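Local coordinates for putative hydrolase (Chloroflexus aurantiacus J-10-fl, PDB 3CMN), which is of unestablished function but is probably a hydrolase of the zincin-like metallopeptidase family, at residues Gly132-Arg137 against Thr298-Met303; Ala26-Ser31 against Asp78-Leu83. All coordinates share one frame; numbering follows the deposited sequence.

Overall arrangement
From the N terminus, helix 20-31 comes first and packs through residues 26-31 on the start of helix 79-92. This is interaction 2, which closes a loop holding helix 41-63 and strand 73-76. Only after it does the chain enter helix 120-135, whose C-terminal end opens interaction 1. That contact closes a much longer loop on helix 283-307. The two loops follow one another in series and do not cross. The centres of interactions 1 and 2 lie about 13 Å apart. The two contacts touch where Ala135 and Gln136 meet Arg79, Trp82 and Leu30. The end of helix 120-135 thus sits between the N-terminal helices and helix 283-307 in this mostly helical fold.

Interaction 1. Residues Gly132-Arg137 against Thr298-Met303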
ATOM      1  N   GLY A 132       0.137  -6.014  16.587  1.00 28.89           N
ATOM      2  CA  GLY A 132       1.141  -5.288  17.346  1.00 26.27           C
ATOM      3  C   GLY A 132       2.470  -5.413  16.629  1.00 28.80           C
ATOM      4  O   GLY A 132       3.299  -4.496  16.629  1.00 28.21           O
ATOM      5  N   TYR A 133       2.672  -6.564  15.999  1.00 27.67           N
ATOM      6  CA  TYR A 133       3.889  -6.794  15.257  1.00 29.24           C
ATOM      7  C   TYR A 133       3.923  -5.860  14.048  1.00 28.72           C
ATOM      8  O   TYR A 133       4.955  -5.267  13.743  1.00 28.02           O
ATOM      9  CB  TYR A 133       3.957  -8.242  14.783  1.00 31.88           C
ATOM     10  CG  TYR A 133       5.193  -8.516  13.977  1.00 32.25           C
ATOM     11  CD1 TYR A 133       6.444  -8.585  14.589  1.00 34.45           C
ATOM     12  CD2 TYR A 133       5.126  -8.643  12.592  1.00 32.61           C
ATOM     13  CE1 TYR A 133       7.600  -8.768  13.839  1.00 34.67           C
ATOM     14  CE2 TYR A 133       6.271  -8.824  11.832  1.00 33.79           C
ATOM     15  CZ  TYR A 133       7.509  -8.885  12.461  1.00 36.31           C
ATOM     16  OH  TYR A 133       8.660  -9.045  11.717  1.00 38.96           O
ATOM     17  N   LEU A 134       2.792  -5.749  13.354  1.00 27.90           N
ATOM     18  CA  LEU A 134       2.681  -4.876  12.191  1.00 27.10           C
ATOM     19  C   LEU A 134       2.986  -3.435  12.589  1.00 27.51           C
ATOM     20  O   LEU A 134       3.623  -2.710  11.836  1.00 25.89           O
ATOM     21  CB  LEU A 134       1.275  -4.963  11.589  1.00 26.60           C
ATOM     22  CG  LEU A 134       0.960  -6.219  10.768  1.00 27.89           C
ATOM     23  CD1 LEU A 134      -0.499  -6.189  10.348  1.00 27.23           C
ATOM     24  CD2 LEU A 134       1.884  -6.308   9.535  1.00 27.82           C
ATOM     25  N   ALA A 135       2.554  -3.046  13.789  1.00 27.27           N
ATOM     26  CA  ALA A 135       2.778  -1.694  14.293  1.00 27.81           C
ATOM     27  C   ALA A 135       4.252  -1.274  14.397  1.00 29.10           C
ATOM     28  O   ALA A 135       4.564  -0.080  14.380  1.00 30.63           O
ATOM     29  CB  ALA A 135       2.087  -1.510  15.643  1.00 25.69           C
ATOM     30  N   GLN A 136       5.164  -2.231  14.501  1.00 28.30           N
ATOM     31  CA  GLN A 136       6.575  -1.871  14.592  1.00 30.08           C
ATOM     32  C   GLN A 136       7.286  -1.971  13.265  1.00 30.88           C
ATOM     33  O   GLN A 136       8.501  -1.821  13.184  1.00 30.68           O
ATOM     34  CB  GLN A 136       7.306  -2.740  15.608  1.00 31.06           C
ATOM     35  CG  GLN A 136       6.701  -4.071  15.890  1.00 32.53           C
ATOM     36  CD  GLN A 136       7.550  -4.874  16.848  1.00 37.27           C
ATOM     37  OE1 GLN A 136       8.642  -5.332  16.494  1.00 39.94           O
ATOM     38  NE2 GLN A 136       7.065  -5.042  18.078  1.00 38.54           N
ATOM     39  N   ARG A 137       6.516  -2.204  12.213  1.00 32.09           N
ATOM     40  CA  ARG A 137       7.099  -2.339  10.901  1.00 33.06           C
ATOM     41  C   ARG A 137       6.476  -1.412   9.864  1.00 33.18           C
ATOM     42  O   ARG A 137       7.145  -0.987   8.924  1.00 33.84           O
ATOM     43  CB  ARG A 137       7.005  -3.802  10.481  1.00 35.47           C
ATOM     44  CG  ARG A 137       7.663  -4.732  11.506  1.00 41.52           C
ATOM     45  CD  ARG A 137       8.107  -5.996  10.843  1.00 46.11           C
ATOM     46  NE  ARG A 137       8.631  -5.672   9.520  1.00 52.53           N
ATOM     47  CZ  ARG A 137       8.948  -6.567   8.588  1.00 54.14           C
ATOM     48  NH1 ARG A 137       8.805  -7.874   8.818  1.00 54.12           N
ATOM     49  NH2 ARG A 137       9.396  -6.147   7.410  1.00 53.82           N
ATOM     50  N   THR A 298       5.709  -6.792   1.217  1.00 39.64           N
ATOM     51  CA  THR A 298       4.876  -7.622   0.367  1.00 38.63           C
ATOM     52  C   THR A 298       4.388  -8.855   1.112  1.00 37.88           C
ATOM     53  O   THR A 298       3.225  -9.239   1.009  1.00 36.35           O
ATOM     54  CB  THR A 298       5.665  -8.046  -0.883  1.00 39.09           C
ATOM     55  OG1 THR A 298       5.832  -6.903  -1.728  1.00 41.96           O
ATOM     56  CG2 THR A 298       4.943  -9.145  -1.643  1.00 39.67           C
ATOM     57  N   MET A 299       5.280  -9.472   1.874  1.00 38.15           N
ATOM     58  CA  MET A 299       4.922 -10.666   2.621  1.00 39.77           C
ATOM     59  C   MET A 299       3.893 -10.354   3.698  1.00 38.24           C
ATOM     60  O   MET A 299       2.938 -11.105   3.888  1.00 39.38           O
ATOM     61  CB  MET A 299       6.172 -11.292   3.245  1.00 41.96           C
ATOM     62  CG  MET A 299       7.197 -11.727   2.213  1.00 48.14           C
ATOM     63  SD  MET A 299       8.667 -12.501   2.924  1.00 55.20           S
ATOM     64  CE  MET A 299       9.409 -11.106   3.785  1.00 51.57           C
ATOM     65  N   LEU A 300       4.082  -9.242   4.396  1.00 36.60           N
ATOM     66  CA  LEU A 300       3.155  -8.858   5.449  1.00 36.74           C
ATOM     67  C   LEU A 300       1.814  -8.399   4.873  1.00 35.95           C
ATOM     68  O   LEU A 300       0.766  -8.594   5.491  1.00 35.55           O
ATOM     69  CB  LEU A 300       3.770  -7.755   6.319  1.00 37.73           C
ATOM     70  CG  LEU A 300       5.073  -8.084   7.072  1.00 38.29           C
ATOM     71  CD1 LEU A 300       5.623  -6.806   7.690  1.00 37.97           C
ATOM     72  CD2 LEU A 300       4.836  -9.145   8.158  1.00 36.80           C
ATOM     73  N   ASP A 301       1.840  -7.788   3.693  1.00 35.77           N
ATOM     74  CA  ASP A 301       0.600  -7.349   3.060  1.00 35.27           C
ATOM     75  C   ASP A 301      -0.205  -8.595   2.685  1.00 34.36           C
ATOM     76  O   ASP A 301      -1.426  -8.637   2.797  1.00 32.90           O
ATOM     77  CB  ASP A 301       0.898  -6.510   1.819  1.00 34.34           C
ATOM     78  CG  ASP A 301      -0.332  -5.812   1.283  1.00 34.69           C
ATOM     79  OD1 ASP A 301      -1.272  -5.547   2.068  1.00 33.74           O
ATOM     80  OD2 ASP A 301      -0.354  -5.509   0.074  1.00 35.62           O
ATOM     81  N   GLN A 302       0.504  -9.620   2.252  1.00 34.23           N
ATOM     82  CA  GLN A 302      -0.122 -10.872   1.889  1.00 36.73           C
ATOM     83  C   GLN A 302      -0.684 -11.557   3.142  1.00 37.88           C
ATOM     84  O   GLN A 302      -1.809 -12.077   3.136  1.00 37.88           O
ATOM     85  CB  GLN A 302       0.912 -11.766   1.235  1.00 38.35           C
ATOM     86  CG  GLN A 302       0.364 -13.083   0.791  1.00 41.62           C
ATOM     87  CD  GLN A 302       1.432 -13.923   0.159  1.00 42.45           C
ATOM     88  OE1 GLN A 302       1.666 -15.053   0.572  1.00 44.41           O
ATOM     89  NE2 GLN A 302       2.103 -13.372  -0.844  1.00 42.94           N
ATOM     90  N   MET A 303       0.124 -11.552   4.206  1.00 37.61           N
ATOM     91  CA  MET A 303      -0.237 -12.130   5.498  1.00 37.32           C
ATOM     92  C   MET A 303      -1.587 -11.592   5.957  1.00 37.70           C
ATOM     93  O   MET A 303      -2.425 -12.349   6.456  1.00 39.12           O
ATOM     94  CB  MET A 303       0.845 -11.789   6.542  1.00 37.31           C
ATOM     95  CG  MET A 303       0.600 -12.283   7.988  1.00 35.12           C
ATOM     96  SD  MET A 303      -0.654 -11.428   9.002  1.00 33.22           S
ATOM     97  CE  MET A 303       0.196  -9.935   9.453  1.00 35.36           C
TER
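Leu300 carries most of this contact, and its side chain meets three residues of 132-137. The apolar part comes first. CD2 of Leu300 comes in at the edge of the Tyr133 ring, near its plane, 4.0 Å from CE2. CB of Leu300 lies 4.0 Å from CD2 of Leu134, and the two leucine side chains slide past each other in opposite directions. Leu134 also meets Met303 tip to tip, with its CD1 3.9 Å from the methionine CE. The Met303 chain bends at both chi2 (-74°) and chi3 (-76°), which turns its methyl group to Leu134.

These contacts join the C-terminal end of helix 120-135 to helix 283-307 by surface packing, with no hydrogen bond between the two segments. Leu134 is buried and also touches Trp82 and Val304.

The remaining contact is apolar on polar. CD1 of Leu300 sits over the centre of one face of the Arg137 guanidinium, 3.5 Å from CZ. The arginine chain bends at chi3 (38°) and runs past the Tyr133 ring, with CG over one ring face, offset toward the rim. A hydrogen bond to Tyr133 probably limits rotation of the guanidinium, whose face carries the leucine methyl. In it, Arg137 NH1 donates to Tyr133 OH at 3.1 Å, with the hydroxyl tilted slightly from the guanidinium plane.

Interaction 2. Residues Ala26-Ser31 against Asp78-Leu83; sequences AALRLS and DRREWL
Two helices, separated in the chain by helix 41-63 and strand 73-76, pack nearly antiparallel here: the end of helix 20-31 lies against the first turn of helix 79-92. The axes of the two short segments approach to 9.9 Å at an angle of 156°. Leu83 points into the contact and touches three residues of 26-31. Its CD2 is 3.9 Å from Ala27 CB, and its CD1 lies 3.8 Å from Leu28 CD2 and 3.7 Å from Ser31 OG. Leu28 CD2 also reaches the CG of Arg80.

Helix 79-92 begins with a capping box. Asp78 at the N-cap accepts from Arg80 N through OD2 (2.7 Å), while Glu81 OE1 accepts from Asp78 N through its anti lone pair. Glu81 also forms a salt bridge with Arg41.

The polar link between the helices is Arg79. The extended chain from CG to NE carries its guanidinium to the end of 26-31, where NH1 donates to Ser31 O at 3.1 Å, nearly along the C=O axis. NE makes a hydrogen bond with Asn162 OD1. With an alanine here, Ser31 O and Asn162 OD1 would probably lose their arginine partner. Ser31 OG (chi1 74°) donates to Leu28 O at 2.8 Å from above the carbonyl plane.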
ATOM      1  N   ALA A  26      -3.308  -6.865  23.370  1.00 31.93           N
ATOM      2  CA  ALA A  26      -2.199  -7.653  22.844  1.00 30.65           C
ATOM      3  C   ALA A  26      -1.400  -6.833  21.830  1.00 29.72           C
ATOM      4  O   ALA A  26      -0.170  -6.886  21.814  1.00 31.35           O
ATOM      5  CB  ALA A  26      -2.736  -8.928  22.183  1.00 27.66           C
ATOM      6  N   ALA A  27      -2.108  -6.098  20.975  1.00 27.43           N
ATOM      7  CA  ALA A  27      -1.474  -5.267  19.957  1.00 25.86           C
ATOM      8  C   ALA A  27      -0.675  -4.145  20.596  1.00 25.50           C
ATOM      9  O   ALA A  27       0.478  -3.916  20.243  1.00 25.86           O
ATOM     10  CB  ALA A  27      -2.530  -4.681  19.016  1.00 24.25           C
ATOM     11  N   LEU A  28      -1.302  -3.440  21.529  1.00 25.51           N
ATOM     12  CA  LEU A  28      -0.648  -2.339  22.228  1.00 27.38           C
ATOM     13  C   LEU A  28       0.644  -2.756  22.914  1.00 29.19           C
ATOM     14  O   LEU A  28       1.642  -2.032  22.880  1.00 29.70           O
ATOM     15  CB  LEU A  28      -1.596  -1.733  23.264  1.00 26.42           C
ATOM     16  CG  LEU A  28      -2.698  -0.863  22.656  1.00 26.89           C
ATOM     17  CD1 LEU A  28      -3.741  -0.507  23.727  1.00 26.80           C
ATOM     18  CD2 LEU A  28      -2.063   0.412  22.092  1.00 25.70           C
ATOM     19  N   ARG A  29       0.627  -3.940  23.517  1.00 32.22           N
ATOM     20  CA  ARG A  29       1.791  -4.445  24.224  1.00 32.76           C
ATOM     21  C   ARG A  29       2.897  -4.972  23.339  1.00 33.26           C
ATOM     22  O   ARG A  29       4.061  -4.699  23.591  1.00 34.03           O
ATOM     23  CB  ARG A  29       1.358  -5.496  25.242  1.00 35.68           C
ATOM     24  CG  ARG A  29       0.437  -4.878  26.258  1.00 38.43           C
ATOM     25  CD  ARG A  29       0.570  -5.451  27.630  1.00 41.69           C
ATOM     26  NE  ARG A  29       1.945  -5.540  28.127  1.00 43.30           N
ATOM     27  CZ  ARG A  29       2.817  -4.539  28.185  1.00 44.96           C
ATOM     28  NH1 ARG A  29       2.492  -3.318  27.761  1.00 45.93           N
ATOM     29  NH2 ARG A  29       4.017  -4.758  28.699  1.00 45.44           N
ATOM     30  N   LEU A  30       2.548  -5.700  22.290  1.00 33.15           N
ATOM     31  CA  LEU A  30       3.567  -6.224  21.400  1.00 32.28           C
ATOM     32  C   LEU A  30       4.182  -5.099  20.553  1.00 32.66           C
ATOM     33  O   LEU A  30       5.324  -5.203  20.102  1.00 32.06           O
ATOM     34  CB  LEU A  30       2.963  -7.310  20.506  1.00 35.56           C
ATOM     35  CG  LEU A  30       3.908  -8.444  20.086  1.00 37.64           C
ATOM     36  CD1 LEU A  30       3.100  -9.657  19.677  1.00 39.82           C
ATOM     37  CD2 LEU A  30       4.804  -7.986  18.944  1.00 39.02           C
ATOM     38  N   SER A  31       3.436  -4.016  20.349  1.00 30.02           N
ATOM     39  CA  SER A  31       3.955  -2.904  19.555  1.00 29.95           C
ATOM     40  C   SER A  31       5.118  -2.190  20.259  1.00 30.64           C
ATOM     41  O   SER A  31       5.947  -1.559  19.608  1.00 31.63           O
ATOM     42  CB  SER A  31       2.845  -1.890  19.256  1.00 28.62           C
ATOM     43  OG  SER A  31       2.519  -1.138  20.408  1.00 26.00           O
ATOM     44  N   ASP A  78       3.042   7.575  16.130  1.00 29.88           N
ATOM     45  CA  ASP A  78       3.986   6.737  16.860  1.00 31.33           C
ATOM     46  C   ASP A  78       3.222   5.416  16.691  1.00 30.59           C
ATOM     47  O   ASP A  78       2.164   5.398  16.046  1.00 29.76           O
ATOM     48  CB  ASP A  78       4.086   7.114  18.341  1.00 33.51           C
ATOM     49  CG  ASP A  78       2.858   6.717  19.126  1.00 37.35           C
ATOM     50  OD1 ASP A  78       1.808   7.350  18.942  1.00 39.73           O
ATOM     51  OD2 ASP A  78       2.934   5.757  19.925  1.00 45.13           O
ATOM     52  N   ARG A  79       3.721   4.325  17.261  1.00 29.40           N
ATOM     53  CA  ARG A  79       3.055   3.032  17.100  1.00 28.02           C
ATOM     54  C   ARG A  79       1.690   2.945  17.775  1.00 28.15           C
ATOM     55  O   ARG A  79       0.794   2.266  17.283  1.00 28.87           O
ATOM     56  CB  ARG A  79       3.962   1.907  17.606  1.00 26.52           C
ATOM     57  CG  ARG A  79       5.249   1.788  16.806  1.00 25.52           C
ATOM     58  CD  ARG A  79       6.175   0.746  17.380  1.00 24.41           C
ATOM     59  NE  ARG A  79       7.457   0.756  16.683  1.00 27.62           N
ATOM     60  CZ  ARG A  79       8.568   0.212  17.163  1.00 27.45           C
ATOM     61  NH1 ARG A  79       8.550  -0.381  18.345  1.00 26.90           N
ATOM     62  NH2 ARG A  79       9.688   0.270  16.466  1.00 27.87           N
ATOM     63  N   ARG A  80       1.531   3.640  18.894  1.00 28.38           N
ATOM     64  CA  ARG A  80       0.267   3.622  19.608  1.00 28.65           C
ATOM     65  C   ARG A  80      -0.810   4.334  18.791  1.00 28.01           C
ATOM     66  O   ARG A  80      -1.941   3.849  18.666  1.00 28.58           O
ATOM     67  CB  ARG A  80       0.422   4.296  20.969  1.00 29.98           C
ATOM     68  CG  ARG A  80      -0.843   4.282  21.793  1.00 32.27           C
ATOM     69  CD  ARG A  80      -0.639   4.939  23.137  1.00 34.15           C
ATOM     70  NE  ARG A  80      -1.766   4.659  24.021  1.00 37.46           N
ATOM     71  CZ  ARG A  80      -2.914   5.329  24.027  1.00 38.86           C
ATOM     72  NH1 ARG A  80      -3.112   6.348  23.197  1.00 37.06           N
ATOM     73  NH2 ARG A  80      -3.871   4.967  24.869  1.00 39.36           N
ATOM     74  N   GLU A  81      -0.459   5.488  18.236  1.00 26.93           N
ATOM     75  CA  GLU A  81      -1.411   6.236  17.428  1.00 26.30           C
ATOM     76  C   GLU A  81      -1.750   5.467  16.160  1.00 25.48           C
ATOM     77  O   GLU A  81      -2.891   5.482  15.708  1.00 25.32           O
ATOM     78  CB  GLU A  81      -0.859   7.617  17.089  1.00 26.66           C
ATOM     79  CG  GLU A  81      -0.632   8.482  18.318  1.00 30.64           C
ATOM     80  CD  GLU A  81       0.053   9.787  17.989  1.00 32.46           C
ATOM     81  OE1 GLU A  81       1.067   9.754  17.251  1.00 36.36           O
ATOM     82  OE2 GLU A  81      -0.414  10.842  18.470  1.00 33.60           O
ATOM     83  N   TRP A  82      -0.770   4.779  15.589  1.00 23.92           N
ATOM     84  CA  TRP A  82      -1.057   4.013  14.393  1.00 25.03           C
ATOM     85  C   TRP A  82      -2.124   2.963  14.717  1.00 25.80           C
ATOM     86  O   TRP A  82      -3.061   2.758  13.942  1.00 26.32           O
ATOM     87  CB  TRP A  82       0.205   3.329  13.854  1.00 24.77           C
ATOM     88  CG  TRP A  82      -0.069   2.533  12.619  1.00 23.10           C
ATOM     89  CD1 TRP A  82      -0.218   3.012  11.350  1.00 21.96           C
ATOM     90  CD2 TRP A  82      -0.316   1.122  12.549  1.00 21.84           C
ATOM     91  NE1 TRP A  82      -0.545   1.987  10.495  1.00 23.29           N
ATOM     92  CE2 TRP A  82      -0.614   0.817  11.202  1.00 20.75           C
ATOM     93  CE3 TRP A  82      -0.316   0.086  13.493  1.00 21.84           C
ATOM     94  CZ2 TRP A  82      -0.911  -0.486  10.771  1.00 22.01           C
ATOM     95  CZ3 TRP A  82      -0.610  -1.210  13.071  1.00 24.58           C
ATOM     96  CH2 TRP A  82      -0.905  -1.483  11.715  1.00 21.79           C
ATOM     97  N   LEU A  83      -1.979   2.316  15.871  1.00 26.37           N
ATOM     98  CA  LEU A  83      -2.910   1.286  16.328  1.00 28.91           C
ATOM     99  C   LEU A  83      -4.313   1.806  16.639  1.00 29.76           C
ATOM    100  O   LEU A  83      -5.298   1.239  16.183  1.00 30.16           O
ATOM    101  CB  LEU A  83      -2.359   0.583  17.577  1.00 30.08           C
ATOM    102  CG  LEU A  83      -1.287  -0.491  17.398  1.00 30.40           C
ATOM    103  CD1 LEU A  83      -0.779  -0.903  18.779  1.00 30.49           C
ATOM    104  CD2 LEU A  83      -1.865  -1.701  16.650  1.00 30.80           C
TER